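Local coordinates for protein 2-dehydropantoate 2-reductase, putative (Enterococcus faecalis, PDB 2EW2) that probably catalyses the NADPH-dependent reduction of ketopantoate to pantoate, the second step in making (R)-pantoate for pantothenate biosynthesis, at residues I209-G213 and Q251-P255; L269-L275 and E310-K316. All blocks are in the same frame, centred on the assembly; numbering follows the deposited sequence. Where two conformers were deposited one is given.

Contact 1 of 2, residues I209-G213 and Q251-P255; sequences IAEFG and QTYDP
The CA of Gly213 rests over the face of the Tyr253 ring, in the tight part of the contact. It sits 3.3 Å from the centroid of the Tyr253 ring and only 7° off the ring normal, which identifies a CH-pi contact over the middle of one face. Gly213 has no side chain, and its CA lies directly on the ring. The first torsion of Tyr253 sets CG beside its backbone N (chi1 -58°), and the ring then reaches across under Gly213 CA. Ala210 is as close, its CB 3.3 Å from Tyr253 O. Ile209 meets the same ring in its plane, at the edge, with CG2 3.9 Å from Tyr253 CD2. That methyl also reaches Thr252, CG2 lying 3.5 Å from Thr252 OG1; the hydroxyl has its hydrogen bond with Ile249 O.

Phe212 marks the looser part, its CE2 4.2 Å from Tyr253 OH, with the oxygen at the phenyl edge; it also packs on Leu201, Leu221 and Val222 of the neighbouring helices. On the outer side, exposed Glu211 faces away from the contact and packs on Leu312 of the second subunit. The chemistry is therefore that of van der Waals and CH-pi packing: within the C-terminal helical domain, the end of helix 242-252 is held against helix 209-214 by shape, without polar bonds between the two segments.

Contact 2 of 2, residues L269-L275 and E310-K316; sequences LIKNHRL and EELLGAK
Leu269 turns CG away from its own amide nitrogen (chi1 -178°) and directs its branches toward the end of helix 297-313 and the residues after it: CD1 lies 3.6 Å from the CB of Ala315, beyond the helix, and CG 3.8 Å from Leu313 CD1. Leu313, whose CG is instead anti to the carbonyl carbon, also sends CD1 to Ile270 CD1 and places its CB over one face of the His273 ring. Leu275 crosses Glu310 at about a right angle, its CD2 3.6 Å from Glu310 CD; the carboxylate is itself hydrogen-bonded to His307 and Thr276 N.

Both helices end here with positive phi, at His273 and at Gly314, the latter in a Schellman motif. The chains that follow are joined by two backbone bonds: Lys316 N donates to His273 O at 3.1 Å, and Leu275 N to Lys316 O at 3.0 Å. The second is nearly straight at hydrogen (171°), although its donor stands 43° out of the carbonyl plane. One water links His273 ND1 with Leu313 O, each at 3.1 Å. Apolar side chains thus pack the helix ends together, while backbone bonds tie the C-terminal residues to the loop after helix 264-271.

In the fold
Both contacts belong to the C-terminal helical region: contact 1 sets the short helix 209-214 against the end of helix 242-252, and contact 2 joins the ends of two helices and the loops after them. They share no helix and lie in series along the chain, their centres about 24 Å apart. Contact 1 is partly buried and has no exposed residue among those that touch; contact 2 is a surface contact, five of its ten touching residues being exposed, yet it buries more area, 515 against 274 Å². Their chemistry differs accordingly: aromatic and aliphatic packing in the first, backbone hydrogen bonds and a water bridge added to leucine packing in the second. Helix 198-205 touches side chains of both.

Contact 1 of 2, residues I209-G213 and Q251-P255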
loop_
_atom_site.group_PDB
_atom_site.type_symbol
_atom_site.label_atom_id
_atom_site.label_comp_id
_atom_site.label_asym_id
_atom_site.label_seq_id
_atom_site.Cartn_x
_atom_site.Cartn_y
_atom_site.Cartn_z
ATOM N N ILE B 209 2.815 -17.265 -5.176
ATOM C CA ILE B 209 1.656 -17.383 -4.284
ATOM C C ILE B 209 1.991 -17.985 -2.913
ATOM O O ILE B 209 1.623 -17.416 -1.865
ATOM C CB ILE B 209 0.492 -18.140 -4.973
ATOM C CG1 ILE B 209 -0.013 -17.320 -6.173
ATOM C CG2 ILE B 209 -0.635 -18.413 -3.984
ATOM C CD1 ILE B 209 -1.018 -18.043 -7.075
ATOM N N ALA B 210 2.683 -19.127 -2.918
ATOM C CA ALA B 210 3.128 -19.769 -1.681
ATOM C C ALA B 210 4.110 -18.896 -0.891
ATOM O O ALA B 210 4.061 -18.879 0.338
ATOM C CB ALA B 210 3.765 -21.141 -1.985
ATOM N N GLU B 211 5.020 -18.212 -1.592
ATOM C CA GLU B 211 5.988 -17.317 -0.951
ATOM C C GLU B 211 5.224 -16.219 -0.236
ATOM O O GLU B 211 5.486 -15.944 0.933
ATOM C CB GLU B 211 6.959 -16.692 -1.967
ATOM C CG GLU B 211 8.080 -17.631 -2.451
ATOM C CD GLU B 211 8.915 -17.031 -3.581
ATOM O OE1 GLU B 211 8.392 -16.208 -4.347
ATOM O OE2 GLU B 211 10.118 -17.377 -3.707
ATOM N N PHE B 212 4.250 -15.622 -0.930
ATOM C CA PHE B 212 3.375 -14.650 -0.273
ATOM C C PHE B 212 2.632 -15.243 0.932
ATOM O O PHE B 212 2.646 -14.673 2.032
ATOM C CB PHE B 212 2.370 -13.985 -1.227
ATOM C CG PHE B 212 1.467 -13.030 -0.504
ATOM C CD1 PHE B 212 1.907 -11.748 -0.188
ATOM C CD2 PHE B 212 0.234 -13.450 -0.027
ATOM C CE1 PHE B 212 1.097 -10.882 0.559
ATOM C CE2 PHE B 212 -0.565 -12.585 0.719
ATOM C CZ PHE B 212 -0.136 -11.320 1.006
ATOM N N GLY B 213 1.982 -16.377 0.725
ATOM C CA GLY B 213 1.186 -16.994 1.774
ATOM C C GLY B 213 1.921 -17.188 3.088
ATOM O O GLY B 213 1.342 -16.989 4.161
ATOM N N GLN B 251 -5.944 -22.077 0.398
ATOM C CA GLN B 251 -5.797 -23.289 -0.419
ATOM C C GLN B 251 -4.944 -23.085 -1.688
ATOM O O GLN B 251 -4.343 -24.035 -2.188
ATOM C CB GLN B 251 -7.173 -23.885 -0.756
ATOM C CG GLN B 251 -7.907 -24.476 0.451
ATOM C CD GLN B 251 -9.366 -24.833 0.172
ATOM O OE1 GLN B 251 -9.961 -24.397 -0.821
ATOM N NE2 GLN B 251 -9.954 -25.621 1.067
ATOM N N THR B 252 -4.877 -21.854 -2.193
ATOM C CA THR B 252 -4.022 -21.524 -3.333
ATOM C C THR B 252 -2.539 -21.543 -2.966
ATOM O O THR B 252 -1.701 -21.706 -3.843
ATOM C CB THR B 252 -4.399 -20.164 -4.019
ATOM O OG1 THR B 252 -3.980 -19.058 -3.208
ATOM C CG2 THR B 252 -5.907 -20.070 -4.262
ATOM N N TYR B 253 -2.219 -21.403 -1.674
ATOM C CA TYR B 253 -0.824 -21.419 -1.195
ATOM C C TYR B 253 -0.174 -22.802 -1.347
ATOM O O TYR B 253 1.053 -22.914 -1.376
ATOM C CB TYR B 253 -0.715 -21.019 0.288
ATOM C CG TYR B 253 -1.263 -19.649 0.718
ATOM C CD1 TYR B 253 -1.576 -19.407 2.062
ATOM C CD2 TYR B 253 -1.458 -18.618 -0.197
ATOM C CE1 TYR B 253 -2.064 -18.178 2.485
ATOM C CE2 TYR B 253 -1.951 -17.371 0.213
ATOM C CZ TYR B 253 -2.248 -17.157 1.554
ATOM O OH TYR B 253 -2.728 -15.928 1.957
ATOM N N ASP B 254 -0.988 -23.852 -1.393
ATOM C CA ASP B 254 -0.467 -25.225 -1.499
ATOM C C ASP B 254 0.454 -25.400 -2.704
ATOM O O ASP B 254 0.022 -25.210 -3.839
ATOM C CB ASP B 254 -1.621 -26.226 -1.572
ATOM C CG ASP B 254 -1.167 -27.679 -1.379
ATOM O OD1 ASP B 254 0.028 -28.005 -1.542
ATOM O OD2 ASP B 254 -2.034 -28.509 -1.073
ATOM N N PRO B 255 1.736 -25.748 -2.463
ATOM C CA PRO B 255 2.602 -25.963 -3.621
ATOM C C PRO B 255 2.171 -27.172 -4.483
ATOM O O PRO B 255 2.525 -27.217 -5.664
ATOM C CB PRO B 255 3.997 -26.155 -3.010
ATOM C CG PRO B 255 3.768 -26.519 -1.596
ATOM C CD PRO B 255 2.453 -25.929 -1.185
#

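Contact 2 of 2, residues L269-L275 and E310-K316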
loop_
_atom_site.group_PDB
_atom_site.type_symbol
_atom_site.label_atom_id
_atom_site.label_comp_id
_atom_site.label_asym_id
_atom_site.label_seq_id
_atom_site.Cartn_x
_atom_site.Cartn_y
_atom_site.Cartn_z
ATOM N N LEU B 269 2.326 -7.611 -15.656
ATOM C CA LEU B 269 3.181 -6.460 -15.399
ATOM C C LEU B 269 4.643 -6.843 -15.253
ATOM O O LEU B 269 5.503 -6.267 -15.931
ATOM C CB LEU B 269 2.712 -5.659 -14.166
ATOM C CG LEU B 269 3.526 -4.388 -13.855
ATOM C CD1 LEU B 269 3.610 -3.435 -15.068
ATOM C CD2 LEU B 269 2.986 -3.649 -12.631
ATOM N N ILE B 270 4.918 -7.787 -14.356
ATOM C CA ILE B 270 6.310 -8.094 -14.009
ATOM C C ILE B 270 7.018 -8.879 -15.126
ATOM O O ILE B 270 8.153 -8.566 -15.475
ATOM C CB ILE B 270 6.447 -8.777 -12.622
ATOM C CG1 ILE B 270 5.752 -7.941 -11.522
ATOM C CG2 ILE B 270 7.924 -9.013 -12.275
ATOM C CD1 ILE B 270 6.157 -6.440 -11.494
ATOM N N LYS B 271 6.340 -9.871 -15.698
ATOM C CA LYS B 271 6.913 -10.633 -16.824
ATOM C C LYS B 271 6.896 -9.865 -18.143
ATOM O O LYS B 271 7.914 -9.780 -18.827
ATOM C CB LYS B 271 6.204 -11.974 -17.004
ATOM C CG LYS B 271 6.995 -13.163 -16.534
ATOM C CD LYS B 271 6.330 -14.475 -16.983
ATOM C CE LYS B 271 6.594 -14.791 -18.464
ATOM N NZ LYS B 271 5.708 -15.890 -18.973
ATOM N N ASN B 272 5.740 -9.302 -18.485
ATOM C CA ASN B 272 5.488 -8.798 -19.831
ATOM C C ASN B 272 5.445 -7.279 -19.992
ATOM O O ASN B 272 5.299 -6.780 -21.115
ATOM C CB ASN B 272 4.202 -9.426 -20.377
ATOM C CG ASN B 272 4.334 -10.928 -20.600
ATOM O OD1 ASN B 272 5.176 -11.380 -21.381
ATOM N ND2 ASN B 272 3.500 -11.705 -19.925
ATOM N N HIS B 273 5.580 -6.543 -18.884
ATOM C CA HIS B 273 5.522 -5.063 -18.910
ATOM C C HIS B 273 4.279 -4.544 -19.633
ATOM O O HIS B 273 4.348 -3.618 -20.449
ATOM C CB HIS B 273 6.806 -4.454 -19.498
ATOM C CG HIS B 273 8.032 -4.716 -18.676
ATOM N ND1 HIS B 273 9.214 -4.037 -18.874
ATOM C CD2 HIS B 273 8.253 -5.561 -17.642
ATOM C CE1 HIS B 273 10.118 -4.467 -18.010
ATOM N NE2 HIS B 273 9.560 -5.394 -17.252
ATOM N N ARG B 274 3.154 -5.174 -19.312
ATOM C CA ARG B 274 1.841 -4.800 -19.797
ATOM C C ARG B 274 1.005 -4.192 -18.659
ATOM O O ARG B 274 1.103 -4.614 -17.504
ATOM C CB ARG B 274 1.131 -6.036 -20.349
ATOM C CG ARG B 274 1.663 -6.527 -21.701
ATOM C CD ARG B 274 0.907 -7.791 -22.129
ATOM N NE ARG B 274 1.091 -8.904 -21.186
ATOM C CZ ARG B 274 0.207 -9.880 -20.974
ATOM N NH1 ARG B 274 -0.950 -9.892 -21.637
ATOM N NH2 ARG B 274 0.470 -10.843 -20.087
ATOM N N LEU B 275 0.184 -3.206 -19.004
ATOM C CA LEU B 275 -0.762 -2.600 -18.059
ATOM C C LEU B 275 -1.681 -3.664 -17.436
ATOM O O LEU B 275 -2.041 -4.652 -18.086
ATOM C CB LEU B 275 -1.548 -1.485 -18.744
ATOM C CG LEU B 275 -0.722 -0.247 -19.086
ATOM C CD1 LEU B 275 -1.477 0.708 -20.034
ATOM C CD2 LEU B 275 -0.245 0.506 -17.843
ATOM N N GLU B 310 3.579 0.243 -12.854
ATOM C CA GLU B 310 3.340 0.294 -14.302
ATOM C C GLU B 310 4.172 1.413 -14.946
ATOM O O GLU B 310 4.903 1.178 -15.914
ATOM C CB GLU B 310 1.850 0.481 -14.616
ATOM C CG GLU B 310 0.962 -0.740 -14.313
ATOM C CD GLU B 310 -0.522 -0.418 -14.391
ATOM O OE1 GLU B 310 -0.889 0.772 -14.258
ATOM O OE2 GLU B 310 -1.337 -1.347 -14.580
ATOM N N GLU B 311 4.065 2.619 -14.389
ATOM C CA GLU B 311 4.836 3.767 -14.850
ATOM C C GLU B 311 6.349 3.532 -14.776
ATOM O O GLU B 311 7.072 3.801 -15.745
ATOM C CB GLU B 311 4.438 5.011 -14.054
ATOM C CG GLU B 311 5.036 6.311 -14.571
ATOM C CD GLU B 311 4.111 7.074 -15.503
ATOM O OE1 GLU B 311 4.472 8.218 -15.868
ATOM O OE2 GLU B 311 3.037 6.543 -15.874
ATOM N N LEU B 312 6.829 3.019 -13.644
ATOM C CA LEU B 312 8.257 2.717 -13.485
ATOM C C LEU B 312 8.786 1.702 -14.497
ATOM O O LEU B 312 9.925 1.799 -14.924
ATOM C CB LEU B 312 8.559 2.228 -12.071
ATOM C CG LEU B 312 8.439 3.257 -10.943
ATOM C CD1 LEU B 312 8.412 2.553 -9.589
ATOM C CD2 LEU B 312 9.565 4.292 -11.030
ATOM N N LEU B 313 7.962 0.725 -14.864
ATOM C CA LEU B 313 8.383 -0.339 -15.776
ATOM C C LEU B 313 8.122 0.006 -17.240
ATOM O O LEU B 313 8.476 -0.761 -18.132
ATOM C CB LEU B 313 7.691 -1.658 -15.414
ATOM C CG LEU B 313 8.107 -2.380 -14.127
ATOM C CD1 LEU B 313 7.266 -3.637 -13.910
ATOM C CD2 LEU B 313 9.583 -2.723 -14.136
ATOM N N GLY B 314 7.504 1.166 -17.467
ATOM C CA GLY B 314 7.010 1.580 -18.785
ATOM C C GLY B 314 6.013 0.613 -19.416
ATOM O O GLY B 314 6.075 0.356 -20.619
ATOM N N ALA B 315 5.102 0.070 -18.606
ATOM C CA ALA B 315 4.104 -0.884 -19.081
ATOM C C ALA B 315 3.229 -0.247 -20.154
ATOM O O ALA B 315 2.963 0.953 -20.100
ATOM C CB ALA B 315 3.256 -1.370 -17.935
ATOM N N LYS B 316 2.787 -1.047 -21.120
ATOM C CA LYS B 316 1.967 -0.539 -22.235
ATOM C C LYS B 316 0.650 -1.294 -22.411
ATOM O O LYS B 316 0.480 -2.382 -21.872
ATOM C CB LYS B 316 2.768 -0.557 -23.540
ATOM C CG LYS B 316 3.682 0.647 -23.736
ATOM C CD LYS B 316 4.732 0.387 -24.835
ATOM C CE LYS B 316 4.134 0.506 -26.245
ATOM N NZ LYS B 316 5.045 -0.046 -27.316
HETATM O O HOH W 1 9.200 -1.767 -21.012
#